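Local structure of replication initiator protein (Staphylococcus aureus subsp. aureus, 4PTA) at residues 24-27 with 28-31; 67-70 with 71-74; 75-78 with 79-83; 82-85 with 86-90; 121-124 with 125-129. The protein probably initiates replication of staphylococcal multiresistance plasmids by binding and helping to assemble their replication origin. All blocks are in the same frame, centred on the assembly; numbering follows the deposited sequence.

Interaction 1 (24-27 with 28-31); sequences FTNP and NYKD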
# COMPACT_ATOMS: atom_id res chain seq x y z
N PHE A 24 -11.27 3.86 -14.70
CA PHE A 24 -11.28 2.96 -15.84
C PHE A 24 -12.54 2.11 -15.90
O PHE A 24 -12.62 1.14 -16.65
CB PHE A 24 -10.02 2.08 -15.82
CG PHE A 24 -8.74 2.88 -15.81
CD1 PHE A 24 -8.22 3.35 -14.61
CD2 PHE A 24 -8.07 3.17 -16.99
CE1 PHE A 24 -7.06 4.09 -14.60
CE2 PHE A 24 -6.91 3.91 -16.97
CZ PHE A 24 -6.41 4.37 -15.78
N THR A 25 -13.55 2.49 -15.12
CA THR A 25 -14.83 1.79 -15.12
C THR A 25 -16.00 2.78 -15.15
O THR A 25 -17.01 2.54 -15.81
CB THR A 25 -14.97 0.85 -13.91
OG1 THR A 25 -14.81 1.60 -12.70
CG2 THR A 25 -13.92 -0.24 -13.95
N ASN A 26 -15.86 3.89 -14.43
CA ASN A 26 -16.91 4.90 -14.37
C ASN A 26 -16.91 5.78 -15.62
O ASN A 26 -15.89 6.38 -15.96
CB ASN A 26 -16.76 5.77 -13.13
CG ASN A 26 -17.98 6.62 -12.85
OD1 ASN A 26 -18.30 7.54 -13.60
ND2 ASN A 26 -18.68 6.32 -11.75
N PRO A 27 -18.07 5.86 -16.30
CA PRO A 27 -18.21 6.64 -17.54
C PRO A 27 -17.81 8.10 -17.36
O PRO A 27 -17.25 8.70 -18.27
CB PRO A 27 -19.71 6.53 -17.85
CG PRO A 27 -20.14 5.28 -17.19
CD PRO A 27 -19.32 5.18 -15.93
N ASN A 28 -18.11 8.66 -16.19
CA ASN A 28 -17.72 10.02 -15.88
C ASN A 28 -16.22 10.22 -16.05
O ASN A 28 -15.76 11.27 -16.48
CB ASN A 28 -18.13 10.41 -14.46
CG ASN A 28 -19.59 10.80 -14.35
OD1 ASN A 28 -19.99 11.86 -14.83
ND2 ASN A 28 -20.39 9.96 -13.71
N TYR A 29 -15.45 9.18 -15.70
CA TYR A 29 -14.00 9.28 -15.62
C TYR A 29 -13.27 8.71 -16.84
O TYR A 29 -12.33 9.31 -17.33
CB TYR A 29 -13.50 8.60 -14.35
CG TYR A 29 -14.13 9.15 -13.09
CD1 TYR A 29 -14.62 8.30 -12.11
CD2 TYR A 29 -14.24 10.52 -12.90
CE1 TYR A 29 -15.20 8.81 -10.96
CE2 TYR A 29 -14.82 11.03 -11.76
CZ TYR A 29 -15.29 10.17 -10.79
OH TYR A 29 -15.87 10.69 -9.65
N LYS A 30 -13.70 7.53 -17.29
CA LYS A 30 -13.07 6.89 -18.44
C LYS A 30 -12.78 7.90 -19.54
O LYS A 30 -11.73 7.85 -20.18
CB LYS A 30 -13.97 5.77 -18.99
CG LYS A 30 -13.62 4.39 -18.49
CD LYS A 30 -14.86 3.55 -18.23
CE LYS A 30 -15.80 3.56 -19.42
NZ LYS A 30 -17.07 2.84 -19.12
N ASP A 31 -13.70 8.83 -19.72
CA ASP A 31 -13.59 9.88 -20.73
C ASP A 31 -12.28 10.66 -20.60
O ASP A 31 -11.68 11.04 -21.61
CB ASP A 31 -14.78 10.83 -20.61
CG ASP A 31 -14.99 11.66 -21.86
OD1 ASP A 31 -14.24 12.63 -22.07
OD2 ASP A 31 -15.92 11.33 -22.63
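N26 holds the first turn of the helix that follows it, and both of its oxygens take part. The side-chain OD1 caps the backbone, accepting from N28 N at 2.8 Å, and takes a second hydrogen bond from the N28 side-chain amide, ND2 3.2 Å from N26 OD1. Both donors lie in the plane of that carbonyl, and the two amide groups run side by side with planes 30° apart. With CG of N26 anti to the backbone N (chi1 -167°), the amide reaches forward over the turn. The main-chain oxygen is shared too: K30 N donates to N26 O at 2.8 Å, while Y29 N approaches the same atom from well above the carbonyl plane. The Y29 ring closes this buried side, its CD1 3.5 Å from N26 CB and its plane 42° from the N26 amide. The solvent side is looser. There the K30 chain bends at chi2 and chi3, CG passes 3.6 Å from F24 C, and NZ ends in a weak hydrogen bond to T25 O. P27 is exposed here; N28 is too, though N26 OD1 grips its N and ND2. This N-cap of helix 27-30 is tied to helix 117-127, where D119 bonds N26 ND2 and where E122 and I123 pack on T25. Y29 OH bonds to A114 N in the loop before that helix, and F24 packs on I38 of the second subunit.

Interaction 2 (67-70 with 71-74); sequences TVAD and LEVI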
# COMPACT_ATOMS: atom_id res chain seq x y z
N THR A 67 1.49 27.41 -8.27
CA THR A 67 1.42 28.34 -9.38
C THR A 67 1.31 27.59 -10.70
O THR A 67 1.30 26.35 -10.72
CB THR A 67 2.67 29.24 -9.45
OG1 THR A 67 3.75 28.51 -10.03
CG2 THR A 67 3.06 29.73 -8.06
N VAL A 68 1.24 28.32 -11.80
CA VAL A 68 1.19 27.70 -13.11
C VAL A 68 2.51 26.98 -13.40
O VAL A 68 2.55 25.99 -14.12
CB VAL A 68 0.93 28.73 -14.23
CG1 VAL A 68 0.41 28.03 -15.48
CG2 VAL A 68 -0.05 29.79 -13.75
N ALA A 69 3.59 27.49 -12.81
CA ALA A 69 4.93 26.94 -13.02
C ALA A 69 5.17 25.71 -12.14
O ALA A 69 5.81 24.75 -12.58
CB ALA A 69 6.00 27.99 -12.77
N ASP A 70 4.67 25.75 -10.91
CA ASP A 70 4.77 24.61 -10.00
C ASP A 70 4.19 23.37 -10.66
O ASP A 70 4.87 22.36 -10.84
CB ASP A 70 4.02 24.89 -8.70
CG ASP A 70 4.70 25.94 -7.85
OD1 ASP A 70 5.95 26.04 -7.91
OD2 ASP A 70 3.99 26.65 -7.11
N LEU A 71 2.91 23.44 -11.00
CA LEU A 71 2.25 22.33 -11.67
C LEU A 71 3.01 21.97 -12.94
O LEU A 71 3.06 20.81 -13.34
CB LEU A 71 0.80 22.68 -11.98
CG LEU A 71 -0.10 22.91 -10.76
CD1 LEU A 71 -1.48 23.34 -11.18
CD2 LEU A 71 -0.16 21.66 -9.89
N GLU A 72 3.60 22.98 -13.57
CA GLU A 72 4.34 22.78 -14.80
C GLU A 72 5.51 21.82 -14.59
O GLU A 72 5.73 20.91 -15.39
CB GLU A 72 4.83 24.12 -15.36
CG GLU A 72 4.57 24.29 -16.84
CD GLU A 72 4.56 25.75 -17.27
OE1 GLU A 72 5.38 26.54 -16.75
OE2 GLU A 72 3.72 26.10 -18.13
N VAL A 73 6.26 22.03 -13.51
CA VAL A 73 7.38 21.15 -13.18
C VAL A 73 6.88 19.85 -12.54
O VAL A 73 7.40 18.77 -12.83
CB VAL A 73 8.39 21.83 -12.23
CG1 VAL A 73 7.67 22.47 -11.05
CG2 VAL A 73 9.43 20.82 -11.74
N ILE A 74 5.87 19.97 -11.68
CA ILE A 74 5.32 18.82 -10.97
C ILE A 74 4.74 17.78 -11.91
O ILE A 74 4.92 16.57 -11.70
CB ILE A 74 4.22 19.26 -9.97
CG1 ILE A 74 4.84 20.00 -8.78
CG2 ILE A 74 3.42 18.05 -9.49
CD1 ILE A 74 3.82 20.51 -7.79
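The backbone from T67 to I74 winds into helix 68-74, with V73 N donating to A69 O at 2.9 Å and weaker bonds linking L71 N to T67 O and E72 N to V68 O. T67 and D70 start the helix as a capping box. The threonine hydroxyl oxygen OG1 accepts from two amides, A69 N and D70 N, each 3.0 Å away. In return, T67 N donates to D70 OD2 at 2.9 Å, almost straight at 174°, and meets the carboxylate on its anti side, 34° out of plane. D70 can answer because its CG stands beside its own backbone N (chi1 -69°), which turns the carboxylate back toward the helix start. A negative group there would probably be favoured by the helix dipole. Across the next turn, the E72 chain, extended beyond CG, brings OE1 to 3.8 Å from A69 CA. On another side, L71 CG lies 3.7 Å from T67 O. A69 and V73 belong to the exposed surface of the helix, whereas L71 is buried. It packs on I82 and K86 of helix 79-91, the next helix of what is probably a helix-turn-helix, and V68 and E72 touch N79 at the start of that helix. One turn on, I74 packs against I42 and L43 of helix 34-44.

Interaction 3 (75-78 with 79-83); sequences LNCG and NKKIT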
# COMPACT_ATOMS: atom_id res chain seq x y z
N LEU A 75 4.03 18.23 -12.94
CA LEU A 75 3.41 17.31 -13.88
C LEU A 75 4.25 17.18 -15.14
O LEU A 75 3.92 16.42 -16.05
CB LEU A 75 1.99 17.76 -14.23
CG LEU A 75 1.10 18.11 -13.03
CD1 LEU A 75 -0.30 18.48 -13.50
CD2 LEU A 75 1.04 16.97 -12.04
N ASN A 76 5.35 17.93 -15.18
CA ASN A 76 6.22 17.97 -16.35
C ASN A 76 5.45 18.16 -17.65
O ASN A 76 5.41 17.27 -18.50
CB ASN A 76 7.09 16.72 -16.45
CG ASN A 76 8.26 16.90 -17.38
OD1 ASN A 76 9.00 17.88 -17.29
ND2 ASN A 76 8.43 15.96 -18.31
N CYS A 77 4.83 19.33 -17.79
CA CYS A 77 4.10 19.65 -19.01
C CYS A 77 3.91 21.16 -19.11
O CYS A 77 4.12 21.88 -18.14
CB CYS A 77 2.76 18.92 -19.05
SG CYS A 77 1.66 19.31 -17.68
N GLY A 78 3.50 21.62 -20.29
CA GLY A 78 3.33 23.04 -20.53
C GLY A 78 2.02 23.59 -20.00
O GLY A 78 1.08 22.83 -19.77
N ASN A 79 1.96 24.90 -19.81
CA ASN A 79 0.75 25.55 -19.31
C ASN A 79 -0.47 25.35 -20.20
O ASN A 79 -1.61 25.46 -19.74
CB ASN A 79 1.00 27.04 -19.03
CG ASN A 79 1.85 27.71 -20.10
OD1 ASN A 79 1.68 27.45 -21.29
ND2 ASN A 79 2.77 28.56 -19.68
N LYS A 80 -0.24 25.03 -21.46
CA LYS A 80 -1.33 24.68 -22.37
C LYS A 80 -1.99 23.39 -21.90
O LYS A 80 -3.22 23.30 -21.84
CB LYS A 80 -0.79 24.49 -23.79
CG LYS A 80 -1.23 25.57 -24.78
CD LYS A 80 -2.63 25.30 -25.33
CE LYS A 80 -2.95 26.24 -26.49
NZ LYS A 80 -4.24 25.90 -27.15
N LYS A 81 -1.17 22.41 -21.56
CA LYS A 81 -1.66 21.10 -21.14
C LYS A 81 -2.32 21.14 -19.76
O LYS A 81 -3.38 20.56 -19.56
CB LYS A 81 -0.53 20.07 -21.17
CG LYS A 81 -1.01 18.63 -21.08
CD LYS A 81 0.09 17.67 -21.48
CE LYS A 81 0.51 17.89 -22.92
NZ LYS A 81 1.60 16.96 -23.34
N ILE A 82 -1.69 21.82 -18.80
CA ILE A 82 -2.23 21.87 -17.45
C ILE A 82 -3.59 22.56 -17.43
O ILE A 82 -4.47 22.19 -16.65
CB ILE A 82 -1.28 22.56 -16.44
CG1 ILE A 82 -1.99 23.71 -15.73
CG2 ILE A 82 -0.01 23.02 -17.12
CD1 ILE A 82 -1.14 24.39 -14.68
N THR A 83 -3.76 23.56 -18.29
CA THR A 83 -5.05 24.21 -18.46
C THR A 83 -6.11 23.17 -18.82
O THR A 83 -7.17 23.11 -18.19
CB THR A 83 -4.98 25.30 -19.55
OG1 THR A 83 -4.51 26.52 -18.96
CG2 THR A 83 -6.35 25.54 -20.16
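C77 meets K81 and I82 across a very short link, in which one helix closes and the next opens within a few residues. N76, with positive phi, is the C-prime residue of a Schellman motif: C77 N returns to E72 O and N76 N to V73 O. Two residues further on, G78 already occupies the N-cap of helix 79-91. Its backbone carbonyl faces the new helix. I82 N donates to G78 O at 3.1 Å and K81 N does so weakly, although the placing of that oxygen is not fully sure. The side-chain contact rests on C77. Its SG sits between its own backbone N and carbonyl carbon (chi1 59°), which directs the sulfur at the new helix, 4.1 Å from I82 CG2. One bond back, C77 CB lies 3.8 Å from K81 CD, a touch against the aliphatic part of the lysine. K81 passes with CG anti to its backbone N (chi1 -166°), then bends at chi3 so that its end leads away from the loop. Chemically, the side chains meet through carbon and sulfur, with no charge pairing between the segments. The lysine's methylenes do the packing while its ammonium group is carried outward, consistent with an exposed lysine on what is probably the second helix of a helix-turn-helix.

Interaction 4 (82-85 with 86-90); sequences ITKI and KKELE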
# COMPACT_ATOMS: atom_id res chain seq x y z
N ILE A 82 -1.69 21.82 -18.80
CA ILE A 82 -2.23 21.87 -17.45
C ILE A 82 -3.59 22.56 -17.43
O ILE A 82 -4.47 22.19 -16.65
CB ILE A 82 -1.28 22.56 -16.44
CG1 ILE A 82 -1.99 23.71 -15.73
CG2 ILE A 82 -0.01 23.02 -17.12
CD1 ILE A 82 -1.14 24.39 -14.68
N THR A 83 -3.76 23.56 -18.29
CA THR A 83 -5.05 24.21 -18.46
C THR A 83 -6.11 23.17 -18.82
O THR A 83 -7.17 23.11 -18.19
CB THR A 83 -4.98 25.30 -19.55
OG1 THR A 83 -4.51 26.52 -18.96
CG2 THR A 83 -6.35 25.54 -20.16
N LYS A 84 -5.80 22.36 -19.82
CA LYS A 84 -6.68 21.26 -20.21
C LYS A 84 -6.90 20.29 -19.04
O LYS A 84 -7.99 19.75 -18.87
CB LYS A 84 -6.10 20.51 -21.41
CG LYS A 84 -6.81 19.21 -21.73
CD LYS A 84 -5.99 18.35 -22.68
CE LYS A 84 -6.52 16.93 -22.73
NZ LYS A 84 -5.60 16.01 -23.47
N ILE A 85 -5.85 20.09 -18.24
CA ILE A 85 -5.90 19.15 -17.12
C ILE A 85 -6.86 19.60 -16.03
O ILE A 85 -7.75 18.86 -15.63
CB ILE A 85 -4.51 18.93 -16.50
CG1 ILE A 85 -3.62 18.13 -17.45
CG2 ILE A 85 -4.63 18.22 -15.16
CD1 ILE A 85 -2.19 18.03 -16.99
N LYS A 86 -6.66 20.83 -15.55
CA LYS A 86 -7.54 21.39 -14.53
C LYS A 86 -8.98 21.37 -14.99
O LYS A 86 -9.86 20.85 -14.30
CB LYS A 86 -7.14 22.82 -14.21
CG LYS A 86 -5.74 22.98 -13.65
CD LYS A 86 -5.53 24.41 -13.20
CE LYS A 86 -4.13 24.62 -12.66
NZ LYS A 86 -3.94 26.01 -12.14
N LYS A 87 -9.23 21.94 -16.17
CA LYS A 87 -10.58 22.02 -16.70
C LYS A 87 -11.22 20.65 -16.79
O LYS A 87 -12.42 20.50 -16.56
CB LYS A 87 -10.58 22.69 -18.08
CG LYS A 87 -10.28 24.18 -18.03
CD LYS A 87 -10.28 24.81 -19.42
CE LYS A 87 -9.88 26.28 -19.34
NZ LYS A 87 -9.72 26.89 -20.69
N GLU A 88 -10.42 19.65 -17.12
CA GLU A 88 -10.91 18.28 -17.23
C GLU A 88 -11.29 17.70 -15.88
O GLU A 88 -12.33 17.08 -15.74
CB GLU A 88 -9.86 17.40 -17.90
CG GLU A 88 -10.26 16.90 -19.27
CD GLU A 88 -9.19 16.05 -19.92
OE1 GLU A 88 -7.99 16.32 -19.67
OE2 GLU A 88 -9.54 15.12 -20.66
N LEU A 89 -10.43 17.92 -14.88
CA LEU A 89 -10.66 17.36 -13.55
C LEU A 89 -11.83 18.05 -12.86
O LEU A 89 -12.61 17.40 -12.17
CB LEU A 89 -9.39 17.43 -12.69
CG LEU A 89 -8.15 16.68 -13.18
CD1 LEU A 89 -6.97 16.91 -12.24
CD2 LEU A 89 -8.41 15.19 -13.35
N GLU A 90 -11.95 19.36 -13.04
CA GLU A 90 -13.05 20.13 -12.46
C GLU A 90 -14.40 19.74 -13.06
O GLU A 90 -15.40 19.63 -12.35
CB GLU A 90 -12.81 21.63 -12.63
CG GLU A 90 -11.62 22.16 -11.85
CD GLU A 90 -11.36 23.63 -12.09
OE1 GLU A 90 -11.29 24.39 -11.10
OE2 GLU A 90 -11.20 24.03 -13.27
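CG of K86 stands beside its backbone N (chi1 -62°) and the chain runs extended from there, which lays the lysine alongside I82, CE 3.6 Å from I82 CD1. K84 leaves the helix with CG anti to the backbone N (chi1 170°) and is equally straight, next to E88. These are neighbours one turn apart on helix 79-91, probably the second helix of a helix-turn-helix. Beneath them run regular alpha-helical bonds, such as K86 N to I82 O at 2.8 Å. The K84-E88 pair meets through carbon: CE approaches E88 OE1 to 3.4 Å, but NZ stays 4.5 Å from that oxygen, too far for a salt bridge. The carboxylate is held elsewhere, OE1 bonding to S33 OG, and K84 NZ has a long, weak ion pair with D35. K86 NZ likewise finds its partner outside, in Q97 of strand 95-97. On the exposed side, T83 and K87 lie side by side, T83 CG2 3.7 Å from K87 NZ. I85 and L89 are buried, packing on A39 and A36 of helix 34-44 respectively, and touch each other at 4.0 Å, from I85 CG2 to L89 CD1.

Interaction 5 (121-124 with 125-129); sequences YEID and KAENE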
# COMPACT_ATOMS: atom_id res chain seq x y z
N TYR A 121 -19.20 -3.64 -9.45
CA TYR A 121 -19.35 -4.79 -10.34
C TYR A 121 -18.23 -4.86 -11.38
O TYR A 121 -17.57 -5.88 -11.53
CB TYR A 121 -20.72 -4.76 -11.02
CG TYR A 121 -20.88 -5.79 -12.11
CD1 TYR A 121 -20.91 -7.15 -11.82
CD2 TYR A 121 -21.03 -5.41 -13.44
CE1 TYR A 121 -21.06 -8.09 -12.81
CE2 TYR A 121 -21.18 -6.34 -14.44
CZ TYR A 121 -21.20 -7.69 -14.12
OH TYR A 121 -21.35 -8.63 -15.12
N GLU A 122 -18.04 -3.75 -12.09
CA GLU A 122 -16.98 -3.64 -13.09
C GLU A 122 -15.59 -3.86 -12.49
O GLU A 122 -14.79 -4.61 -13.05
CB GLU A 122 -17.05 -2.27 -13.77
CG GLU A 122 -18.06 -2.22 -14.89
CD GLU A 122 -17.79 -3.27 -15.94
OE1 GLU A 122 -16.66 -3.30 -16.49
OE2 GLU A 122 -18.70 -4.08 -16.22
N ILE A 123 -15.31 -3.20 -11.37
CA ILE A 123 -14.01 -3.34 -10.72
C ILE A 123 -13.73 -4.79 -10.32
O ILE A 123 -12.58 -5.22 -10.33
CB ILE A 123 -13.88 -2.40 -9.50
CG1 ILE A 123 -13.85 -0.94 -9.95
CG2 ILE A 123 -12.61 -2.72 -8.71
CD1 ILE A 123 -13.78 0.05 -8.81
N ASP A 124 -14.77 -5.54 -9.99
CA ASP A 124 -14.63 -6.96 -9.72
C ASP A 124 -14.23 -7.70 -10.99
O ASP A 124 -13.30 -8.51 -10.99
CB ASP A 124 -15.92 -7.56 -9.18
CG ASP A 124 -16.25 -7.08 -7.78
OD1 ASP A 124 -15.53 -7.48 -6.83
OD2 ASP A 124 -17.23 -6.33 -7.62
N LYS A 125 -14.94 -7.43 -12.08
CA LYS A 125 -14.66 -8.08 -13.35
C LYS A 125 -13.25 -7.74 -13.81
O LYS A 125 -12.55 -8.59 -14.37
CB LYS A 125 -15.70 -7.68 -14.40
CG LYS A 125 -16.25 -8.84 -15.23
CD LYS A 125 -17.32 -9.65 -14.48
CE LYS A 125 -16.73 -10.48 -13.35
NZ LYS A 125 -15.63 -11.38 -13.81
N ALA A 126 -12.83 -6.51 -13.56
CA ALA A 126 -11.51 -6.04 -13.96
C ALA A 126 -10.38 -6.64 -13.12
O ALA A 126 -9.23 -6.70 -13.55
CB ALA A 126 -11.45 -4.52 -13.90
N GLU A 127 -10.71 -7.09 -11.91
CA GLU A 127 -9.71 -7.64 -11.00
C GLU A 127 -9.66 -9.16 -11.02
O GLU A 127 -8.85 -9.77 -10.32
CB GLU A 127 -9.97 -7.18 -9.56
CG GLU A 127 -9.63 -5.73 -9.28
CD GLU A 127 -9.91 -5.36 -7.83
OE1 GLU A 127 -10.51 -6.18 -7.12
OE2 GLU A 127 -9.53 -4.24 -7.41
N ASN A 128 -10.54 -9.78 -11.81
CA ASN A 128 -10.62 -11.24 -11.85
C ASN A 128 -10.39 -11.85 -13.23
O ASN A 128 -10.26 -11.13 -14.22
CB ASN A 128 -11.94 -11.72 -11.25
CG ASN A 128 -11.99 -11.58 -9.74
OD1 ASN A 128 -11.54 -12.46 -9.01
ND2 ASN A 128 -12.54 -10.47 -9.27
N GLU A 129 -10.34 -13.18 -13.28
CA GLU A 129 -10.12 -13.93 -14.51
C GLU A 129 -10.84 -13.32 -15.72
O GLU A 129 -11.96 -12.83 -15.60
CB GLU A 129 -10.59 -15.38 -14.33
CG GLU A 129 -9.49 -16.43 -14.47
CD GLU A 129 -8.57 -16.47 -13.26
OE1 GLU A 129 -7.79 -15.51 -13.07
OE2 GLU A 129 -8.62 -17.47 -12.51
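Hydrogen bonds link Y121-D124 to the residues after them, and they change character along the way. The earlier ones are alpha-helical: K125 N to Y121 O at 3.1 Å and A126 N to E122 O at 2.8 Å. Next, E127 N bonds only weakly to I123 O and turns also to D124 O, 3.1 Å away, so the last turn tightens. D124 O has a second donor in the side chain of N128, whose ND2 reaches it at 2.7 Å in a nearly straight bond (173°). The two donors come from opposite faces of the carbonyl plane. N128 manages this with CG beside its own backbone N (chi1 -73°), its amide folding back to the preceding turn with the acceptor almost in the amide plane.

Packing is modest. I123 and E127 lie side by side; the extended glutamate runs along the isoleucine, bringing E127 OE2 to 3.7 Å from I123 CG2. On the exposed side K125, bent at three successive torsions, brings CD to 4.2 Å from Y121 OH, oblique to the ring.

Charged and polar ends look outward to other partners. E127 OE2 makes a salt bridge with K21, while its OE1 makes one with R15 of the second subunit. D124 OD1 bonds to Y12 OH of that subunit, and I123 packs on the same tyrosine. The C-terminal turn of helix 117-127, with its side-chain-to-backbone bond from N128 to D124 O, thus forms part of the interface between two copies of the protein.

The five contacts fall into two groups. Interactions 2, 3 and 4 run on from one another through the probable helix-turn-helix: E72 O of interaction 2 probably accepts from C77 N of interaction 3 at 3.0 Å, and interactions 3 and 4 share I82 and T83. L71 CD1 packs 3.7 Å from I82 CD1, joining helix 68-74 to helix 79-91. Interactions 1 and 5 form the other group, touching where T25 CG2 lies 3.7 Å from E122 CB, and both reach the second subunit. Interactions 2 and 5 are farthest apart, their centres about 36 Å from each other, while interactions 1 and 4 approach to about 5 Å between nearest atoms without touching.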